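Side-chain contacts in (S)-ureidoglycine--glyoxylate transaminase (Bacillus subtilis, PDB 3ISL), which transfers the amino group of (S)-ureidoglycine to glyoxylate with pyridoxal 5'-phosphate as cofactor, giving oxalurate and glycine in purine catabolism: residues L11-I14 and V20-D23; E299-A304 and E374-V379. One frame throughout, in Å; residues are numbered along the deposited sequence.

Interaction 1. Residues L11-I14 and V20-D23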
ATOM      1  N   LEU A  11     -16.063 -16.129   9.768  1.00 21.71           N
ATOM      2  CA  LEU A  11     -16.006 -14.948  10.610  1.00 22.54           C
ATOM      3  C   LEU A  11     -15.188 -15.256  11.857  1.00 22.71           C
ATOM      4  O   LEU A  11     -15.614 -16.062  12.699  1.00 22.29           O
ATOM      5  CB  LEU A  11     -17.407 -14.425  11.024  1.00 22.23           C
ATOM      6  CG  LEU A  11     -18.368 -13.978   9.946  1.00 25.03           C
ATOM      7  CD1 LEU A  11     -19.765 -13.690  10.585  1.00 23.00           C
ATOM      8  CD2 LEU A  11     -17.842 -12.748   9.233  1.00 21.60           C
ATOM      9  N   ARG A  12     -14.020 -14.615  11.970  1.00 21.97           N
ATOM     10  CA  ARG A  12     -13.081 -14.930  13.085  1.00 20.23           C
ATOM     11  C   ARG A  12     -13.342 -14.039  14.250  1.00 19.23           C
ATOM     12  O   ARG A  12     -13.952 -12.970  14.137  1.00 17.71           O
ATOM     13  CB  ARG A  12     -11.601 -14.742  12.649  1.00 19.70           C
ATOM     14  CG  ARG A  12     -11.142 -15.604  11.468  1.00 18.56           C
ATOM     15  CD  ARG A  12     -11.474 -17.032  11.665  1.00 18.30           C
ATOM     16  NE  ARG A  12     -10.585 -17.947  10.931  1.00 20.72           N
ATOM     17  CZ  ARG A  12     -10.786 -19.261  10.839  1.00 19.76           C
ATOM     18  NH1 ARG A  12     -11.904 -19.810  11.346  1.00 19.37           N
ATOM     19  NH2 ARG A  12      -9.888 -20.027  10.251  1.00 13.99           N
ATOM     20  N   THR A  13     -12.866 -14.497  15.399  1.00 20.31           N
ATOM     21  CA  THR A  13     -12.770 -13.667  16.578  1.00 18.38           C
ATOM     22  C   THR A  13     -11.309 -13.364  16.700  1.00 18.16           C
ATOM     23  O   THR A  13     -10.553 -14.225  17.076  1.00 19.93           O
ATOM     24  CB  THR A  13     -13.214 -14.466  17.776  1.00 18.76           C
ATOM     25  OG1 THR A  13     -14.608 -14.759  17.586  1.00 21.45           O
ATOM     26  CG2 THR A  13     -13.007 -13.677  19.086  1.00 16.77           C
ATOM     27  N   ILE A  14     -10.889 -12.136  16.436  1.00 16.76           N
ATOM     28  CA  ILE A  14      -9.452 -11.887  16.340  1.00 18.73           C
ATOM     29  C   ILE A  14      -8.888 -11.219  17.576  1.00 18.43           C
ATOM     30  O   ILE A  14      -9.206 -10.042  17.897  1.00 17.45           O
ATOM     31  CB  ILE A  14      -9.035 -11.051  15.110  1.00 18.54           C
ATOM     32  CG1 ILE A  14      -9.496 -11.768  13.838  1.00 20.68           C
ATOM     33  CG2 ILE A  14      -7.467 -10.863  15.109  1.00 19.57           C
ATOM     34  CD1 ILE A  14      -9.262 -10.933  12.495  1.00 18.52           C
ATOM     35  N   VAL A  20      -6.236  -6.793  13.479  1.00 18.98           N
ATOM     36  CA  VAL A  20      -7.426  -7.072  14.232  1.00 19.74           C
ATOM     37  C   VAL A  20      -8.735  -6.805  13.477  1.00 19.31           C
ATOM     38  O   VAL A  20      -8.723  -6.425  12.292  1.00 21.19           O
ATOM     39  CB  VAL A  20      -7.371  -6.335  15.622  1.00 20.73           C
ATOM     40  CG1 VAL A  20      -6.061  -6.736  16.356  1.00 20.39           C
ATOM     41  CG2 VAL A  20      -7.438  -4.793  15.432  1.00 17.59           C
ATOM     42  N   GLU A  21      -9.862  -6.992  14.127  1.00 20.83           N
ATOM     43  CA  GLU A  21     -11.162  -6.872  13.448  1.00 22.01           C
ATOM     44  C   GLU A  21     -11.386  -5.401  13.164  1.00 22.05           C
ATOM     45  O   GLU A  21     -10.947  -4.519  13.937  1.00 22.10           O
ATOM     46  CB  GLU A  21     -12.280  -7.343  14.365  1.00 20.69           C
ATOM     47  CG  GLU A  21     -12.375  -8.783  14.594  1.00 22.55           C
ATOM     48  CD  GLU A  21     -13.203  -9.090  15.801  1.00 24.57           C
ATOM     49  OE1 GLU A  21     -14.152  -8.316  16.142  1.00 22.59           O
ATOM     50  OE2 GLU A  21     -12.887 -10.111  16.423  1.00 22.73           O
ATOM     51  N   VAL A  22     -12.084  -5.121  12.072  1.00 22.22           N
ATOM     52  CA  VAL A  22     -12.434  -3.763  11.646  1.00 20.75           C
ATOM     53  C   VAL A  22     -13.841  -3.390  12.090  1.00 21.91           C
ATOM     54  O   VAL A  22     -14.804  -4.213  11.882  1.00 20.81           O
ATOM     55  CB  VAL A  22     -12.282  -3.718  10.139  1.00 22.79           C
ATOM     56  CG1 VAL A  22     -12.712  -2.394   9.539  1.00 20.58           C
ATOM     57  CG2 VAL A  22     -10.777  -3.926   9.849  1.00 23.64           C
ATOM     58  N   ASP A  23     -14.028  -2.175  12.637  1.00 20.40           N
ATOM     59  CA  ASP A  23     -15.414  -1.753  12.947  1.00 24.23           C
ATOM     60  C   ASP A  23     -16.299  -1.905  11.685  1.00 25.19           C
ATOM     61  O   ASP A  23     -15.868  -1.527  10.585  1.00 25.97           O
ATOM     62  CB  ASP A  23     -15.476  -0.276  13.451  1.00 25.60           C
ATOM     63  CG  ASP A  23     -16.865   0.103  14.055  1.00 27.13           C
ATOM     64  OD1 ASP A  23     -17.886   0.085  13.338  1.00 28.65           O
ATOM     65  OD2 ASP A  23     -16.980   0.403  15.261  1.00 24.94           O
TER
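The carboxylate of Glu21 reaches across to the backbone of Ile14, where OE2 accepts the amide N-H in a nearly straight hydrogen bond, 2.8 Å from Ile14 N with an angle of 168° at the hydrogen. Glu21 OE2 spends its anti lone pair on this bond, the one directed away from OE1, and also lies 3.6 Å from Thr13 CA. This side-chain-to-backbone bond closes the short connection between residues 14 and 20. Behind the carboxylate the glutamate is extended beyond CG (chi2 162°), and its CG passes 4.1 Å from Ile14 CB. The isoleucine's other approach is through CG2, which is anti to its own backbone N and rests 3.9 Å from Val20 CA. The second carboxylate oxygen, OE1, forms a salt bridge with Arg372, fixing the head group from its other end. Were Glu21 an alanine, the Ile14 N-H would probably lose its acceptor and Arg372 this counter-charge. The Ser370 hydroxyl links the two segments again, hydrogen-bonded to Ile14 O and Glu21 N. Strand 13-14 pairs in parallel with strand 348-349 and lies against helix 373-389, Ile14 also packs on Val34 of the second subunit, and the 20-23 loop ends at Asp23, N-cap of helix 24-29.

Interaction 2. Residues E299-A304 and E374-V379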
ATOM      1  N   GLU A 299      -8.389  -4.739  29.278  1.00 18.06           N
ATOM      2  CA  GLU A 299      -7.151  -5.339  29.675  1.00 16.58           C
ATOM      3  C   GLU A 299      -7.311  -5.923  31.080  1.00 16.70           C
ATOM      4  O   GLU A 299      -6.839  -7.040  31.327  1.00 15.38           O
ATOM      5  CB  GLU A 299      -5.998  -4.313  29.606  1.00 16.98           C
ATOM      6  CG  GLU A 299      -4.724  -4.808  30.325  1.00 17.98           C
ATOM      7  CD  GLU A 299      -3.690  -3.735  30.525  1.00 20.84           C
ATOM      8  OE1 GLU A 299      -4.059  -2.507  30.581  1.00 14.77           O
ATOM      9  OE2 GLU A 299      -2.500  -4.163  30.589  1.00 17.58           O
ATOM     10  N   ALA A 300      -7.981  -5.182  31.974  1.00 16.42           N
ATOM     11  CA  ALA A 300      -8.136  -5.587  33.365  1.00 19.05           C
ATOM     12  C   ALA A 300      -9.038  -6.846  33.481  1.00 19.45           C
ATOM     13  O   ALA A 300      -8.660  -7.795  34.148  1.00 19.68           O
ATOM     14  CB  ALA A 300      -8.675  -4.431  34.217  1.00 18.98           C
ATOM     15  N   ALA A 301     -10.182  -6.860  32.786  1.00 18.70           N
ATOM     16  CA  ALA A 301     -11.006  -8.044  32.691  1.00 18.03           C
ATOM     17  C   ALA A 301     -10.263  -9.306  32.120  1.00 18.89           C
ATOM     18  O   ALA A 301     -10.347 -10.366  32.730  1.00 17.26           O
ATOM     19  CB  ALA A 301     -12.270  -7.716  31.856  1.00 18.98           C
ATOM     20  N   LEU A 302      -9.579  -9.189  30.945  1.00 18.43           N
ATOM     21  CA  LEU A 302      -8.744 -10.279  30.423  1.00 18.28           C
ATOM     22  C   LEU A 302      -7.758 -10.817  31.480  1.00 19.53           C
ATOM     23  O   LEU A 302      -7.690 -12.034  31.731  1.00 20.69           O
ATOM     24  CB  LEU A 302      -7.997  -9.857  29.144  1.00 17.97           C
ATOM     25  CG  LEU A 302      -7.085 -10.926  28.526  1.00 16.70           C
ATOM     26  CD1 LEU A 302      -7.942 -12.084  27.994  1.00 18.08           C
ATOM     27  CD2 LEU A 302      -6.239 -10.389  27.377  1.00 17.12           C
ATOM     28  N   ALA A 303      -7.018  -9.887  32.111  1.00 21.00           N
ATOM     29  CA  ALA A 303      -6.043 -10.176  33.153  1.00 20.83           C
ATOM     30  C   ALA A 303      -6.614 -10.960  34.329  1.00 20.18           C
ATOM     31  O   ALA A 303      -6.002 -11.992  34.770  1.00 19.19           O
ATOM     32  CB  ALA A 303      -5.370  -8.873  33.645  1.00 21.38           C
ATOM     33  N   ALA A 304      -7.769 -10.512  34.840  1.00 19.71           N
ATOM     34  CA  ALA A 304      -8.380 -11.271  35.974  1.00 19.97           C
ATOM     35  C   ALA A 304      -8.837 -12.637  35.434  1.00 20.19           C
ATOM     36  O   ALA A 304      -8.672 -13.621  36.114  1.00 18.18           O
ATOM     37  CB  ALA A 304      -9.529 -10.498  36.683  1.00 18.78           C
ATOM     38  N   GLU A 374     -17.337  -8.753  24.565  1.00 25.65           N
ATOM     39  CA  GLU A 374     -17.731 -10.029  23.963  1.00 25.99           C
ATOM     40  C   GLU A 374     -16.504 -10.895  23.566  1.00 25.83           C
ATOM     41  O   GLU A 374     -16.500 -12.141  23.770  1.00 26.38           O
ATOM     42  CB  GLU A 374     -18.654  -9.815  22.723  1.00 25.28           C
ATOM     43  CG  GLU A 374     -20.030  -9.169  23.093  1.00 27.75           C
ATOM     44  CD  GLU A 374     -20.004  -7.631  22.979  1.00 25.31           C
ATOM     45  OE1 GLU A 374     -18.926  -6.983  23.041  1.00 21.74           O
ATOM     46  OE2 GLU A 374     -21.079  -7.066  22.809  1.00 29.24           O
ATOM     47  N   ASN A 375     -15.493 -10.233  22.998  1.00 24.94           N
ATOM     48  CA  ASN A 375     -14.270 -10.898  22.506  1.00 25.21           C
ATOM     49  C   ASN A 375     -13.406 -11.311  23.721  1.00 25.62           C
ATOM     50  O   ASN A 375     -12.820 -12.412  23.776  1.00 27.29           O
ATOM     51  CB  ASN A 375     -13.449  -9.954  21.623  1.00 24.13           C
ATOM     52  CG  ASN A 375     -13.768 -10.055  20.225  1.00 24.92           C
ATOM     53  OD1 ASN A 375     -12.924  -9.729  19.347  1.00 26.61           O
ATOM     54  ND2 ASN A 375     -14.974 -10.509  19.930  1.00 17.45           N
ATOM     55  N   VAL A 376     -13.354 -10.437  24.725  1.00 25.09           N
ATOM     56  CA  VAL A 376     -12.618 -10.790  25.905  1.00 23.37           C
ATOM     57  C   VAL A 376     -13.244 -12.012  26.576  1.00 24.49           C
ATOM     58  O   VAL A 376     -12.572 -12.940  26.940  1.00 23.98           O
ATOM     59  CB  VAL A 376     -12.539  -9.608  26.878  1.00 24.73           C
ATOM     60  CG1 VAL A 376     -12.170 -10.132  28.244  1.00 20.58           C
ATOM     61  CG2 VAL A 376     -11.448  -8.649  26.380  1.00 22.38           C
ATOM     62  N   LEU A 377     -14.560 -12.034  26.713  1.00 25.44           N
ATOM     63  CA  LEU A 377     -15.232 -13.235  27.251  1.00 25.08           C
ATOM     64  C   LEU A 377     -15.019 -14.493  26.375  1.00 25.61           C
ATOM     65  O   LEU A 377     -14.736 -15.578  26.899  1.00 26.53           O
ATOM     66  CB  LEU A 377     -16.731 -12.945  27.428  1.00 24.27           C
ATOM     67  CG  LEU A 377     -17.324 -12.371  28.726  1.00 27.98           C
ATOM     68  CD1 LEU A 377     -16.408 -12.063  29.889  1.00 24.79           C
ATOM     69  CD2 LEU A 377     -18.424 -11.330  28.568  1.00 23.79           C
ATOM     70  N   PHE A 378     -15.145 -14.372  25.057  1.00 25.15           N
ATOM     71  CA  PHE A 378     -15.030 -15.561  24.199  1.00 26.48           C
ATOM     72  C   PHE A 378     -13.613 -16.110  24.154  1.00 26.07           C
ATOM     73  O   PHE A 378     -13.416 -17.331  24.101  1.00 27.00           O
ATOM     74  CB  PHE A 378     -15.550 -15.230  22.787  1.00 27.35           C
ATOM     75  CG  PHE A 378     -15.784 -16.444  21.857  1.00 32.37           C
ATOM     76  CD1 PHE A 378     -16.100 -17.725  22.337  1.00 35.09           C
ATOM     77  CD2 PHE A 378     -15.749 -16.262  20.446  1.00 35.75           C
ATOM     78  CE1 PHE A 378     -16.336 -18.797  21.415  1.00 36.82           C
ATOM     79  CE2 PHE A 378     -16.001 -17.340  19.542  1.00 35.25           C
ATOM     80  CZ  PHE A 378     -16.285 -18.582  20.038  1.00 34.42           C
ATOM     81  N   VAL A 379     -12.616 -15.233  24.166  1.00 25.57           N
ATOM     82  CA  VAL A 379     -11.253 -15.707  24.090  1.00 25.75           C
ATOM     83  C   VAL A 379     -10.907 -16.490  25.374  1.00 25.70           C
ATOM     84  O   VAL A 379     -10.175 -17.511  25.324  1.00 23.16           O
ATOM     85  CB  VAL A 379     -10.220 -14.570  23.788  1.00 26.42           C
ATOM     86  CG1 VAL A 379      -9.956 -13.744  25.067  1.00 27.16           C
ATOM     87  CG2 VAL A 379      -8.882 -15.182  23.248  1.00 25.68           C
TER
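Val376 and Leu302 account for most of the surface buried between these two helices, and their CA atoms, 6.0 Å apart, are the nearest CA pair across the two segments. Val376 presents CG1 to the backbone of the facing helix: the methyl sits 3.9 Å from Leu302 N and 4.1 Å from Leu302 CA, so it touches the turn of the helix itself as well as a side chain. With chi1 at 162°, Val376 CG1 stands roughly anti to its own backbone N, and from there it also meets two beta carbons, Leu302 CB and Ala301 CB, each 4.3 Å away. Ala301 points its single methyl toward helix 373-389. One turn after Val376, Val379 supplies the next apolar touch. Its CG1 lies 3.9 Å from CD1 of Leu302, the two side chains crossing at about a right angle. Leu302 thus engages both valines, Val376 through its backbone and CB and Val379 through the end of its side chain. No hydrogen bond joins the segments; the interface is apolar van der Waals packing between buried residues. The segment axes run nearly parallel, at 13°, and come within 9.8 Å of each other. This is plain helix-helix packing in the C-terminal part of a class-V aminotransferase, joining helices 288-308 and 373-389 away from the cofactor. Helix 398-408 lies along one part of this seam, with Tyr407 touching both Ala301 and Val376 and Val406 covering Ala301. Around the rest, Leu302 packs on Thr366 just after strand 361-365, while Val379 reaches Ile348 of strand 348-349.

In the fold
Helix 373-389 ties the two contacts together: residues 374-379 turn Val376 and Val379 toward helix 288-308 in interaction 2, while Asn375 and Phe378 of the same segment lie against Thr13 of interaction 1. Strand 348-349 borders both, pairing with strand 13-14 and packing on Val379. Their chemistry differs with place. Interaction 1 is partly buried, lies at the dimer interface and relies on a carboxylate gripping a backbone amide; the side chain of Val20 is about 6 Å from that of Lys198, the lysine that carries the cofactor in the enzyme, though not attached in this structure. Interaction 2 is a buried, wholly apolar helix pair, away from the annotated sites and untouched by the second subunit.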